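Local coordinates for protein uncharacterized HTH-type transcriptional regulator yydK (Bacillus subtilis subsp. subtilis, PDB 3BWG) that is uncharacterised but probably binds DNA as a transcriptional regulator of the GntR family, joining a winged helix-turn-helix to a UTRA domain, at residues K48-L53 against I59-G64; T34-A37 against S42-T45; E187-Y192 against K220-Y225; G76-L81 against E91-T96; I207-L210 against Q214-D217. All coordinates share one frame; numbering follows the deposited sequence.

Contact 1 (K48-L53 against I59-G64); sequences KSLELL and IFQVRG
Leu53, the helix residue whose CB rests against Ile59, gives its backbone N-H to Ser49 O, the N of Leu53 lying 3.2 Å from that oxygen. The same serine is gripped on its side-chain end too, its OG being hydrogen-bonded to both Thr45 O and Tyr7 O. Against this turn of helix the ethyl arm of Ile59 does most of the touching. With chi1 at 67°, CG1 is wedged between the backbone N and the carbonyl carbon, and an extended chi2 sends CD1 straight on toward the helix. CG1 meets Leu53 CB at 3.8 Å. Farther out, CD1 of Ile59 nears CD2 of Leu50 at 3.8 Å, the two side chains crossing at about a right angle, and it also lies 3.5 Å from the carbonyl oxygen Leu50 O. The arrangement is that of a winged helix: strand 59-62 pairs with strand 66-69 as the wing, and helix 43-55 packs across it, the axes of the two segments approaching to 8.2 Å at 118°. With an alanine here in place of Ile59, a gap would probably open beside Leu50 CD2 and Leu53 CB, and the helix would lose much of its apolar seat on the wing. Two residues along, the extended side chain of Gln61 crosses that of Leu50, again at about a right angle. Phe60, whose CB is turned away from the helix, meets Phe68 and also Phe175 of the second subunit.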
# COMPACT_ATOMS: atom_id res chain seq x y z
N LYS B 48 6.73 18.94 16.71
CA LYS B 48 7.55 17.76 16.39
C LYS B 48 6.83 16.43 16.65
O LYS B 48 7.03 15.45 15.93
CB LYS B 48 8.87 17.81 17.19
CG LYS B 48 9.80 18.94 16.78
CD LYS B 48 11.23 18.71 17.30
CE LYS B 48 12.04 20.00 17.38
NZ LYS B 48 13.49 19.71 17.59
N SER B 49 6.01 16.38 17.69
CA SER B 49 5.17 15.22 17.97
C SER B 49 4.14 15.04 16.85
O SER B 49 3.89 13.93 16.37
CB SER B 49 4.49 15.37 19.32
OG SER B 49 5.45 15.46 20.35
N LEU B 50 3.58 16.16 16.41
CA LEU B 50 2.61 16.10 15.34
C LEU B 50 3.24 15.63 14.04
O LEU B 50 2.59 14.87 13.33
CB LEU B 50 1.85 17.43 15.21
CG LEU B 50 1.05 17.82 16.47
CD1 LEU B 50 0.47 19.22 16.33
CD2 LEU B 50 -0.05 16.82 16.80
N GLU B 51 4.50 16.01 13.73
CA GLU B 51 5.13 15.52 12.46
C GLU B 51 5.32 14.01 12.49
O GLU B 51 4.95 13.31 11.54
CB GLU B 51 6.48 16.14 12.12
CG GLU B 51 6.78 17.49 12.72
CD GLU B 51 6.17 18.66 11.96
OE1 GLU B 51 6.95 19.58 11.56
OE2 GLU B 51 4.91 18.66 11.78
N LEU B 52 5.91 13.52 13.58
CA LEU B 52 6.08 12.08 13.76
C LEU B 52 4.80 11.30 13.48
O LEU B 52 4.82 10.37 12.67
CB LEU B 52 6.59 11.77 15.17
CG LEU B 52 6.95 10.32 15.54
CD1 LEU B 52 7.88 9.70 14.50
CD2 LEU B 52 7.58 10.30 16.93
N LEU B 53 3.72 11.66 14.16
CA LEU B 53 2.40 11.04 14.01
C LEU B 53 1.87 11.05 12.58
O LEU B 53 1.24 10.08 12.12
CB LEU B 53 1.40 11.78 14.89
CG LEU B 53 0.91 11.20 16.21
CD1 LEU B 53 1.62 9.91 16.65
CD2 LEU B 53 0.97 12.29 17.24
N ILE B 59 -2.28 10.66 12.08
CA ILE B 59 -3.08 11.90 11.99
C ILE B 59 -2.84 12.55 10.65
O ILE B 59 -1.87 12.23 9.98
CB ILE B 59 -2.69 12.96 13.10
CG1 ILE B 59 -1.27 13.48 12.87
CG2 ILE B 59 -2.83 12.36 14.50
CD1 ILE B 59 -0.86 14.64 13.80
N PHE B 60 -3.74 13.46 10.28
CA PHE B 60 -3.50 14.41 9.22
C PHE B 60 -3.91 15.82 9.68
O PHE B 60 -4.70 15.98 10.61
CB PHE B 60 -4.19 14.00 7.89
CG PHE B 60 -5.70 14.12 7.92
CD1 PHE B 60 -6.48 13.08 8.44
CD2 PHE B 60 -6.33 15.23 7.38
CE1 PHE B 60 -7.87 13.16 8.45
CE2 PHE B 60 -7.73 15.32 7.39
CZ PHE B 60 -8.49 14.28 7.93
N GLN B 61 -3.35 16.84 9.04
CA GLN B 61 -3.62 18.21 9.43
C GLN B 61 -4.18 19.01 8.25
O GLN B 61 -3.70 18.89 7.14
CB GLN B 61 -2.34 18.83 9.96
CG GLN B 61 -1.69 17.94 11.02
CD GLN B 61 -0.75 18.69 11.92
OE1 GLN B 61 0.45 18.40 11.97
NE2 GLN B 61 -1.28 19.70 12.63
N VAL B 62 -5.24 19.78 8.50
CA VAL B 62 -5.79 20.64 7.47
C VAL B 62 -5.73 22.09 7.95
O VAL B 62 -6.48 22.50 8.87
CB VAL B 62 -7.21 20.20 6.98
CG1 VAL B 62 -7.23 18.72 6.65
CG2 VAL B 62 -8.28 20.51 7.99
N ARG B 63 -4.80 22.86 7.39
CA ARG B 63 -4.56 24.21 7.90
C ARG B 63 -5.81 25.07 7.71
O ARG B 63 -6.50 25.00 6.67
CB ARG B 63 -3.32 24.86 7.27
CG ARG B 63 -1.99 24.51 7.97
CD ARG B 63 -0.82 24.50 6.97
NE ARG B 63 -0.85 25.62 6.01
CZ ARG B 63 -1.17 25.52 4.71
NH1 ARG B 63 -1.49 24.33 4.17
NH2 ARG B 63 -1.17 26.60 3.93
N GLY B 64 -6.12 25.82 8.77
CA GLY B 64 -7.38 26.54 8.86
C GLY B 64 -8.35 25.92 9.86
O GLY B 64 -9.03 26.65 10.59

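Contact 2 (T34-A37 against S42-T45); sequences TLMA and SKST
Ser42 meets Met36 through its backbone, at the turn of the predicted helix-turn-helix motif of this GntR-type domain, where helix 32-39 gives way to helix 43-55. It occupies the N-cap position of the second helix, yet its side chain makes no capping bond and its CB points away from Met36. What it offers is its carbonyl oxygen: Ser42 O lies 3.7 Å from CG of Met36, and the CA atoms of these two residues are 6.2 Å apart. Met36 is present as selenomethionine, so a selenium stands where the native sulfur would be, and its side chain also reaches Ile46 of the second helix. Lys43 comes next and carries the rest of the contact. Its CA lies 3.7 Å from Met36 SE, while its carbonyl oxygen is hydrogen-bonded to Thr47 OG1 one turn farther on. CB of Lys43 stands 3.8 Å from Met36 SE, although it leaves the backbone on the side away from the 34-37 segment. CG then departs anti to the backbone N (chi1 174°), and a bend at chi3 turns CE toward the selenomethionine methyl; the side chain also touches Leu32 and Glu33. The selenomethionine chain is bent at chi3 as well, and the two side chains meet methyl to methylene, Met36 CE 3.6 Å from Lys43 CE.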
# COMPACT_ATOMS: atom_id res chain seq x y z
N THR B 34 -4.05 23.20 23.60
CA THR B 34 -4.56 22.18 24.56
C THR B 34 -3.53 21.09 24.82
O THR B 34 -3.31 20.67 25.96
CB THR B 34 -5.88 21.58 24.06
OG1 THR B 34 -6.80 22.64 23.83
CG2 THR B 34 -6.48 20.60 25.10
N LEU B 35 -2.85 20.68 23.75
CA LEU B 35 -1.78 19.70 23.83
C LEU B 35 -0.59 20.23 24.59
O LEU B 35 -0.05 19.54 25.45
CB LEU B 35 -1.37 19.24 22.42
CG LEU B 35 -2.48 18.59 21.60
CD1 LEU B 35 -2.04 18.38 20.12
CD2 LEU B 35 -2.98 17.28 22.29
N MSE B 36 -0.17 21.46 24.27
CA MSE B 36 0.88 22.11 25.04
C MSE B 36 0.55 22.08 26.51
O MSE B 36 1.36 21.64 27.31
CB MSE B 36 1.06 23.56 24.61
CG MSE B 36 1.77 23.69 23.28
SE MSE B 36 1.60 25.54 22.73
CE MSE B 36 0.30 25.47 21.36
N ALA B 37 -0.66 22.52 26.86
CA ALA B 37 -1.05 22.67 28.26
C ALA B 37 -1.07 21.31 28.92
O ALA B 37 -0.51 21.13 29.99
CB ALA B 37 -2.40 23.35 28.37
N SER B 42 6.70 22.91 25.06
CA SER B 42 6.68 23.98 24.08
C SER B 42 5.73 23.76 22.90
O SER B 42 5.27 22.64 22.63
CB SER B 42 8.08 24.23 23.55
OG SER B 42 8.23 25.63 23.41
N LYS B 43 5.43 24.86 22.20
CA LYS B 43 4.75 24.80 20.91
C LYS B 43 5.59 23.96 19.97
O LYS B 43 5.06 23.13 19.25
CB LYS B 43 4.53 26.21 20.34
CG LYS B 43 3.94 26.28 18.90
CD LYS B 43 3.35 27.67 18.60
CE LYS B 43 1.97 27.85 19.29
NZ LYS B 43 1.73 29.24 19.82
N SER B 44 6.91 24.17 20.01
CA SER B 44 7.85 23.46 19.14
C SER B 44 7.92 21.95 19.45
O SER B 44 8.13 21.13 18.55
CB SER B 44 9.24 24.09 19.27
OG SER B 44 10.23 23.17 18.87
N THR B 45 7.79 21.59 20.72
CA THR B 45 7.80 20.20 21.14
C THR B 45 6.54 19.52 20.60
O THR B 45 6.61 18.43 20.02
CB THR B 45 7.94 20.07 22.68
OG1 THR B 45 9.22 20.58 23.07
CG2 THR B 45 7.86 18.60 23.14

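Contact 3 (E187-Y192 against K220-Y225); sequences EEEAEY and KISYNY. With EDO (1,2-ethanediol), chain I; EDO (1,2-ethanediol), chain H.
A small alcohol sits beside Glu189 and Ser222: O1 of one 1,2-ethanediol is hydrogen-bonded to Ser222 OG at 2.7 Å and lies 3.1 Å from Glu189 OE1. The diol, probably from the crystallisation liquor, is held at a further point by Glu141 OE2. Glu189 OE1 and Ser222 OG themselves stand 3.2 Å apart. The glutamate spans the distance because its chain is extended beyond CG (chi2 169°), while its other oxygen, OE2, forms a salt bridge with Lys201, which probably holds the carboxylate in this orientation and offsets its charge. Helix 187-193 lies here against the large antiparallel sheet of the UTRA domain, in which strand 215-224 runs between strands 135-145 and 200-210. The helix and strand hardly touch directly, since only 68 Å² is buried between the two segments. Tyr192 adds a second foothold for the helix on the sheet by stacking on Tyr139. Farther along the strand, O2 of the second 1,2-ethanediol donates to Tyr223 O at 2.8 Å, and this diol is also hydrogen-bonded to Leu202 N and Ser228 OG. CG2 of Ile221 covers one face of the Tyr223 ring near its rim, and Phe230 meets that ring edge-to-face.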
# COMPACT_ATOMS: atom_id res chain seq x y z
N GLU B 187 -1.93 -28.34 -4.68
CA GLU B 187 -2.06 -29.41 -3.67
C GLU B 187 -1.17 -29.16 -2.48
O GLU B 187 -1.59 -29.32 -1.34
CB GLU B 187 -1.75 -30.83 -4.23
CG GLU B 187 -2.54 -31.24 -5.44
CD GLU B 187 -3.98 -31.60 -5.12
OE1 GLU B 187 -4.28 -31.96 -3.96
OE2 GLU B 187 -4.82 -31.53 -6.06
N GLU B 188 0.07 -28.79 -2.76
CA GLU B 188 1.02 -28.56 -1.70
C GLU B 188 0.62 -27.34 -0.84
O GLU B 188 0.61 -27.43 0.40
CB GLU B 188 2.42 -28.39 -2.27
CG GLU B 188 3.50 -28.52 -1.22
CD GLU B 188 4.82 -27.90 -1.65
OE1 GLU B 188 5.83 -28.10 -0.92
OE2 GLU B 188 4.84 -27.22 -2.71
N GLU B 189 0.27 -26.22 -1.47
CA GLU B 189 -0.24 -25.08 -0.70
C GLU B 189 -1.52 -25.42 0.08
O GLU B 189 -1.62 -25.08 1.27
CB GLU B 189 -0.47 -23.89 -1.61
CG GLU B 189 0.79 -23.44 -2.31
CD GLU B 189 0.54 -22.45 -3.41
OE1 GLU B 189 1.53 -21.78 -3.82
OE2 GLU B 189 -0.62 -22.29 -3.83
N ALA B 190 -2.48 -26.07 -0.58
CA ALA B 190 -3.74 -26.43 0.07
C ALA B 190 -3.52 -27.30 1.31
O ALA B 190 -4.17 -27.11 2.35
CB ALA B 190 -4.67 -27.15 -0.91
N GLU B 191 -2.59 -28.25 1.21
CA GLU B 191 -2.29 -29.12 2.33
C GLU B 191 -1.63 -28.37 3.52
O GLU B 191 -2.04 -28.53 4.68
CB GLU B 191 -1.47 -30.32 1.85
CG GLU B 191 -0.64 -31.00 2.93
CD GLU B 191 -0.32 -32.44 2.62
OE1 GLU B 191 -0.75 -32.96 1.56
OE2 GLU B 191 0.36 -33.06 3.48
N TYR B 192 -0.62 -27.54 3.24
CA TYR B 192 -0.04 -26.67 4.29
C TYR B 192 -1.09 -25.76 4.95
O TYR B 192 -1.11 -25.60 6.18
CB TYR B 192 1.10 -25.81 3.75
CG TYR B 192 2.37 -26.56 3.44
CD1 TYR B 192 2.98 -27.36 4.42
CD2 TYR B 192 2.97 -26.45 2.19
CE1 TYR B 192 4.16 -28.07 4.13
CE2 TYR B 192 4.15 -27.15 1.90
CZ TYR B 192 4.74 -27.94 2.88
OH TYR B 192 5.91 -28.60 2.57
N LYS B 220 8.15 -15.37 -1.04
CA LYS B 220 7.02 -15.83 -1.83
C LYS B 220 6.01 -16.37 -0.86
O LYS B 220 6.29 -17.33 -0.16
CB LYS B 220 7.48 -16.94 -2.75
CG LYS B 220 8.42 -16.41 -3.83
CD LYS B 220 9.36 -17.50 -4.36
CE LYS B 220 8.63 -18.71 -4.88
NZ LYS B 220 8.36 -18.58 -6.33
N ILE B 221 4.84 -15.74 -0.81
CA ILE B 221 3.84 -16.10 0.20
C ILE B 221 2.45 -16.31 -0.38
O ILE B 221 1.96 -15.53 -1.21
CB ILE B 221 3.78 -15.06 1.28
CG1 ILE B 221 5.21 -14.77 1.82
CG2 ILE B 221 2.81 -15.54 2.43
CD1 ILE B 221 5.30 -13.81 2.98
N SER B 222 1.82 -17.40 0.03
CA SER B 222 0.43 -17.66 -0.27
C SER B 222 -0.36 -17.59 1.03
O SER B 222 -0.06 -18.33 1.97
CB SER B 222 0.28 -19.05 -0.90
OG SER B 222 0.93 -19.08 -2.15
N TYR B 223 -1.38 -16.75 1.07
CA TYR B 223 -2.23 -16.62 2.23
C TYR B 223 -3.51 -17.48 2.19
O TYR B 223 -4.06 -17.76 1.11
CB TYR B 223 -2.57 -15.14 2.46
CG TYR B 223 -1.36 -14.27 2.79
CD1 TYR B 223 -0.98 -14.09 4.11
CD2 TYR B 223 -0.61 -13.64 1.79
CE1 TYR B 223 0.15 -13.30 4.45
CE2 TYR B 223 0.53 -12.84 2.10
CZ TYR B 223 0.87 -12.66 3.45
OH TYR B 223 1.97 -11.90 3.84
N ASN B 224 -3.98 -17.85 3.37
CA ASN B 224 -5.29 -18.45 3.54
C ASN B 224 -6.40 -17.40 3.36
O ASN B 224 -6.57 -16.51 4.21
CB ASN B 224 -5.33 -19.09 4.94
CG ASN B 224 -6.63 -19.74 5.29
OD1 ASN B 224 -7.70 -19.42 4.73
ND2 ASN B 224 -6.57 -20.66 6.24
N TYR B 225 -7.15 -17.49 2.25
CA TYR B 225 -8.21 -16.52 1.93
C TYR B 225 -9.31 -16.40 3.00
O TYR B 225 -10.00 -15.39 3.07
CB TYR B 225 -8.83 -16.81 0.54
CG TYR B 225 -9.87 -17.90 0.51
CD1 TYR B 225 -11.22 -17.58 0.45
CD2 TYR B 225 -9.51 -19.24 0.56
CE1 TYR B 225 -12.20 -18.58 0.43
CE2 TYR B 225 -10.48 -20.27 0.56
CZ TYR B 225 -11.81 -19.92 0.48
OH TYR B 225 -12.76 -20.89 0.44
C1 EDO I . -6.46 -14.00 1.07
O1 EDO I . -6.03 -13.02 1.96
C2 EDO I . -5.25 -14.87 0.84
O2 EDO I . -5.68 -15.81 -0.10
C1 EDO H . 4.51 -19.43 -1.45
O1 EDO H . 3.40 -20.07 -2.07
C2 EDO H . 5.62 -20.44 -1.36
O2 EDO H . 6.15 -20.60 -2.69

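Contact 4 (G76-L81 against E91-T96); sequences GYISLL and EDFNVT
Phe93 turns its CB toward the 76-81 segment and carries the whole contact from the other side. From CB, with chi1 at -87°, CG swings to the side of the backbone N, and a chi2 near -92° sets the ring plane roughly perpendicular to the plane through CA, CB and CG. The touching is done at the far end of the ring. CE2 meets CG1 of Ile78 at 3.9 Å; this methylene approaches the ring obliquely, and the two side chains pack as an apolar pair. CE2 of Phe93 also comes within 4.0 Å of Tyr77 O. At the tip, CZ lies 4.0 Å from Tyr77 O and 4.1 Å from Gly76 C, both of them at the ring edge and near its plane, so a rim of C-H groups faces the carbonyl oxygen. The ring further touches Ile132 on strand 123-132. Beyond Phe93 the chain bends sharply, with Asn94 at the centre of an inverse gamma turn, before strand 95-105 begins. In the facing segment Ser79 OG donates to Leu81 O at 2.7 Å, 31° out of the carbonyl plane. Tyr77 looks the other way and gives its polar end to His181 of the second subunit. The phenyl ring of Phe93 thus packs the start of the short parallel pair 78-79/230-234 against the loop leading into strand 95-105, outermost in this chain's antiparallel UTRA sheet.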
# COMPACT_ATOMS: atom_id res chain seq x y z
N GLY B 76 -9.10 -5.60 12.31
CA GLY B 76 -8.85 -7.01 11.96
C GLY B 76 -8.26 -7.22 10.60
O GLY B 76 -8.21 -8.35 10.11
N TYR B 77 -7.87 -6.12 9.96
CA TYR B 77 -7.11 -6.12 8.68
C TYR B 77 -5.58 -6.12 8.95
O TYR B 77 -5.09 -5.41 9.83
CB TYR B 77 -7.48 -4.90 7.81
CG TYR B 77 -8.86 -4.96 7.17
CD1 TYR B 77 -9.01 -5.49 5.89
CD2 TYR B 77 -9.99 -4.46 7.81
CE1 TYR B 77 -10.24 -5.54 5.25
CE2 TYR B 77 -11.24 -4.52 7.16
CZ TYR B 77 -11.35 -5.06 5.90
OH TYR B 77 -12.55 -5.13 5.23
N ILE B 78 -4.86 -6.95 8.21
CA ILE B 78 -3.39 -6.98 8.30
C ILE B 78 -2.86 -5.86 7.40
O ILE B 78 -3.29 -5.68 6.24
CB ILE B 78 -2.77 -8.33 7.82
CG1 ILE B 78 -3.31 -9.53 8.62
CG2 ILE B 78 -1.20 -8.26 7.82
CD1 ILE B 78 -3.47 -10.77 7.74
N SER B 79 -1.96 -5.09 7.98
CA SER B 79 -1.29 -4.05 7.26
C SER B 79 -0.43 -4.65 6.13
O SER B 79 0.52 -5.39 6.35
CB SER B 79 -0.45 -3.22 8.24
OG SER B 79 0.32 -2.33 7.47
N LEU B 80 -0.82 -4.39 4.90
CA LEU B 80 -0.12 -4.98 3.78
C LEU B 80 1.35 -4.54 3.76
O LEU B 80 2.25 -5.36 3.51
CB LEU B 80 -0.84 -4.61 2.49
CG LEU B 80 -0.31 -5.16 1.16
CD1 LEU B 80 -0.49 -6.65 1.00
CD2 LEU B 80 -1.00 -4.39 0.08
N LEU B 81 1.60 -3.26 4.05
CA LEU B 81 2.95 -2.71 4.11
C LEU B 81 3.49 -2.76 5.54
O LEU B 81 2.85 -2.26 6.46
CB LEU B 81 2.98 -1.26 3.54
CG LEU B 81 2.42 -1.07 2.09
CD1 LEU B 81 2.52 0.37 1.59
CD2 LEU B 81 3.11 -2.01 1.07
N GLU B 91 3.29 -8.97 12.82
CA GLU B 91 4.04 -9.54 13.95
C GLU B 91 3.37 -9.37 15.32
O GLU B 91 3.68 -10.13 16.25
CB GLU B 91 5.48 -9.01 13.95
CG GLU B 91 6.33 -9.51 12.76
CD GLU B 91 6.30 -11.05 12.55
OE1 GLU B 91 6.38 -11.48 11.38
OE2 GLU B 91 6.21 -11.81 13.54
N ASP B 92 2.45 -8.42 15.44
CA ASP B 92 1.75 -8.17 16.72
C ASP B 92 0.30 -8.71 16.84
O ASP B 92 -0.34 -8.59 17.91
CB ASP B 92 1.86 -6.69 17.18
CG ASP B 92 2.43 -5.77 16.11
OD1 ASP B 92 3.68 -5.67 16.02
OD2 ASP B 92 1.64 -5.14 15.38
N PHE B 93 -0.20 -9.29 15.73
CA PHE B 93 -1.26 -10.32 15.78
C PHE B 93 -0.62 -11.48 16.55
O PHE B 93 0.61 -11.50 16.76
CB PHE B 93 -1.66 -10.80 14.37
CG PHE B 93 -2.74 -9.97 13.69
CD1 PHE B 93 -4.09 -10.31 13.83
CD2 PHE B 93 -2.40 -8.87 12.89
CE1 PHE B 93 -5.09 -9.55 13.19
CE2 PHE B 93 -3.40 -8.10 12.27
CZ PHE B 93 -4.74 -8.45 12.42
N ASN B 94 -1.41 -12.46 16.98
CA ASN B 94 -0.79 -13.57 17.68
C ASN B 94 -0.29 -14.63 16.71
O ASN B 94 -0.89 -15.70 16.56
CB ASN B 94 -1.68 -14.14 18.79
CG ASN B 94 -0.86 -14.69 19.95
OD1 ASN B 94 -0.26 -15.77 19.86
ND2 ASN B 94 -0.80 -13.93 21.05
N VAL B 95 0.83 -14.32 16.08
CA VAL B 95 1.34 -15.09 14.95
C VAL B 95 2.49 -16.03 15.36
O VAL B 95 3.52 -15.60 15.89
CB VAL B 95 1.70 -14.18 13.72
CG1 VAL B 95 2.67 -13.09 14.09
CG2 VAL B 95 2.23 -15.00 12.54
N THR B 96 2.26 -17.32 15.14
CA THR B 96 3.27 -18.33 15.36
C THR B 96 3.65 -18.98 14.04
O THR B 96 2.94 -18.84 13.04
CB THR B 96 2.84 -19.39 16.42
OG1 THR B 96 1.70 -20.13 15.97
CG2 THR B 96 2.52 -18.71 17.76

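Contact 5 (I207-L210 against Q214-D217); sequences IFHL and QPFD
The ring of Phe216 is tucked against three successive residues of the facing strand. Its CZ and CE2 both touch Phe208 CB, CE2 at 3.6 Å, and its CD2 meets Leu210 CD2 at 3.8 Å. Between these two side chains the ring turns its edge to the backbone, with His209 C and Leu210 N in its plane. A chi1 of 71°, which holds CG between the backbone N and the carbonyl carbon, brings the ring edge up to the neighbouring strand. With an alanine here, Phe208 CB and Leu210 CD2 would probably lose their shared partner, and a gap would be likely to open toward Ile165 and Ile173, which also touch the ring. Beside it Phe208 and Asp217 point the same way, ring and carboxylate planes 24° apart. Farther out, His209 CD2 lies 4.0 Å from Pro215 CG, while its ND1 is hydrogen-bonded to Phe175 O and its ring stacks on Phe175. Three nearly straight backbone bonds form the polar edge: Phe208 N to Asp217 O at 3.0 Å, Phe216 N to Phe208 O at 3.0 Å, and Leu210 N to Gln214 O at 2.8 Å. Phe208 and Asp217 form a hydrogen-bonded pair, but His209 faces Pro215 as a non-hydrogen-bonded one. The register has thus slipped by one at Phe216, a beta bulge near the turn of the antiparallel hairpin 200-210/215-224 of the UTRA sheet.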
# COMPACT_ATOMS: atom_id res chain seq x y z
N ILE B 207 10.20 -7.87 -2.21
CA ILE B 207 11.67 -7.64 -2.15
C ILE B 207 11.90 -6.55 -1.13
O ILE B 207 11.39 -5.43 -1.29
CB ILE B 207 12.30 -7.27 -3.51
CG1 ILE B 207 12.07 -8.35 -4.54
CG2 ILE B 207 13.80 -7.10 -3.41
CD1 ILE B 207 10.72 -8.30 -5.20
N PHE B 208 12.59 -6.89 -0.05
CA PHE B 208 12.95 -5.92 0.98
C PHE B 208 14.40 -5.48 0.78
O PHE B 208 15.27 -6.29 0.42
CB PHE B 208 12.70 -6.49 2.39
CG PHE B 208 11.24 -6.77 2.67
CD1 PHE B 208 10.46 -5.85 3.37
CD2 PHE B 208 10.64 -7.97 2.24
CE1 PHE B 208 9.08 -6.12 3.64
CE2 PHE B 208 9.26 -8.26 2.52
CZ PHE B 208 8.49 -7.31 3.19
N HIS B 209 14.64 -4.18 0.94
CA HIS B 209 15.96 -3.61 0.65
C HIS B 209 16.48 -3.01 1.96
O HIS B 209 15.69 -2.55 2.81
CB HIS B 209 15.88 -2.49 -0.43
CG HIS B 209 15.36 -2.96 -1.76
ND1 HIS B 209 14.01 -3.15 -2.01
CD2 HIS B 209 15.99 -3.28 -2.91
CE1 HIS B 209 13.84 -3.57 -3.25
NE2 HIS B 209 15.03 -3.70 -3.81
N LEU B 210 17.80 -2.98 2.12
CA LEU B 210 18.41 -2.14 3.14
C LEU B 210 18.27 -0.65 2.74
O LEU B 210 17.86 -0.30 1.60
CB LEU B 210 19.87 -2.52 3.38
CG LEU B 210 20.26 -3.95 3.81
CD1 LEU B 210 21.76 -4.07 3.78
CD2 LEU B 210 19.70 -4.31 5.22
N GLN B 214 20.30 -1.98 -1.30
CA GLN B 214 20.67 -3.38 -1.47
C GLN B 214 19.57 -4.39 -1.01
O GLN B 214 19.16 -4.38 0.18
CB GLN B 214 21.96 -3.55 -0.69
CG GLN B 214 22.67 -4.87 -0.86
CD GLN B 214 24.05 -4.90 -0.14
OE1 GLN B 214 24.49 -3.89 0.42
NE2 GLN B 214 24.70 -6.04 -0.15
N PRO B 215 19.09 -5.30 -1.94
CA PRO B 215 18.10 -6.29 -1.47
C PRO B 215 18.72 -7.17 -0.40
O PRO B 215 19.92 -7.44 -0.45
CB PRO B 215 17.81 -7.14 -2.70
CG PRO B 215 18.30 -6.38 -3.87
CD PRO B 215 19.43 -5.50 -3.36
N PHE B 216 17.90 -7.63 0.56
CA PHE B 216 18.37 -8.60 1.56
C PHE B 216 17.44 -9.82 1.73
O PHE B 216 17.88 -10.86 2.24
CB PHE B 216 18.65 -7.94 2.94
CG PHE B 216 17.40 -7.50 3.70
CD1 PHE B 216 16.75 -8.35 4.59
CD2 PHE B 216 16.91 -6.22 3.53
CE1 PHE B 216 15.61 -7.97 5.29
CE2 PHE B 216 15.75 -5.80 4.23
CZ PHE B 216 15.10 -6.69 5.11
N ASP B 217 16.19 -9.68 1.29
CA ASP B 217 15.13 -10.70 1.53
C ASP B 217 14.15 -10.73 0.34
O ASP B 217 13.60 -9.71 -0.03
CB ASP B 217 14.42 -10.38 2.86
CG ASP B 217 13.12 -11.19 3.10
OD1 ASP B 217 12.80 -12.16 2.41
OD2 ASP B 217 12.42 -10.87 4.07

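Overall arrangement
Along the chain the order is contact 2, contact 1, contact 4 and then contact 3, with contact 5 nested inside the loop that contact 3 closes. Contacts 2 and 1 share helix 43-55, lie about 13 Å apart between centres and touch through Leu35 and Leu50, so the probable DNA-binding motif and its wing form one packed unit. Contacts 3 and 5, about 24 Å apart between centres, use two ends of strand 215-224 in the UTRA sheet. Contact 4 reaches that sheet too, its centre about 17 Å from that of contact 3 and about 21 Å from that of contact 5. Contacts 1 and 3, with centres about 41 Å apart, belong to the GntR and UTRA families respectively, consistent with a DNA-binding part held apart from the UTRA part.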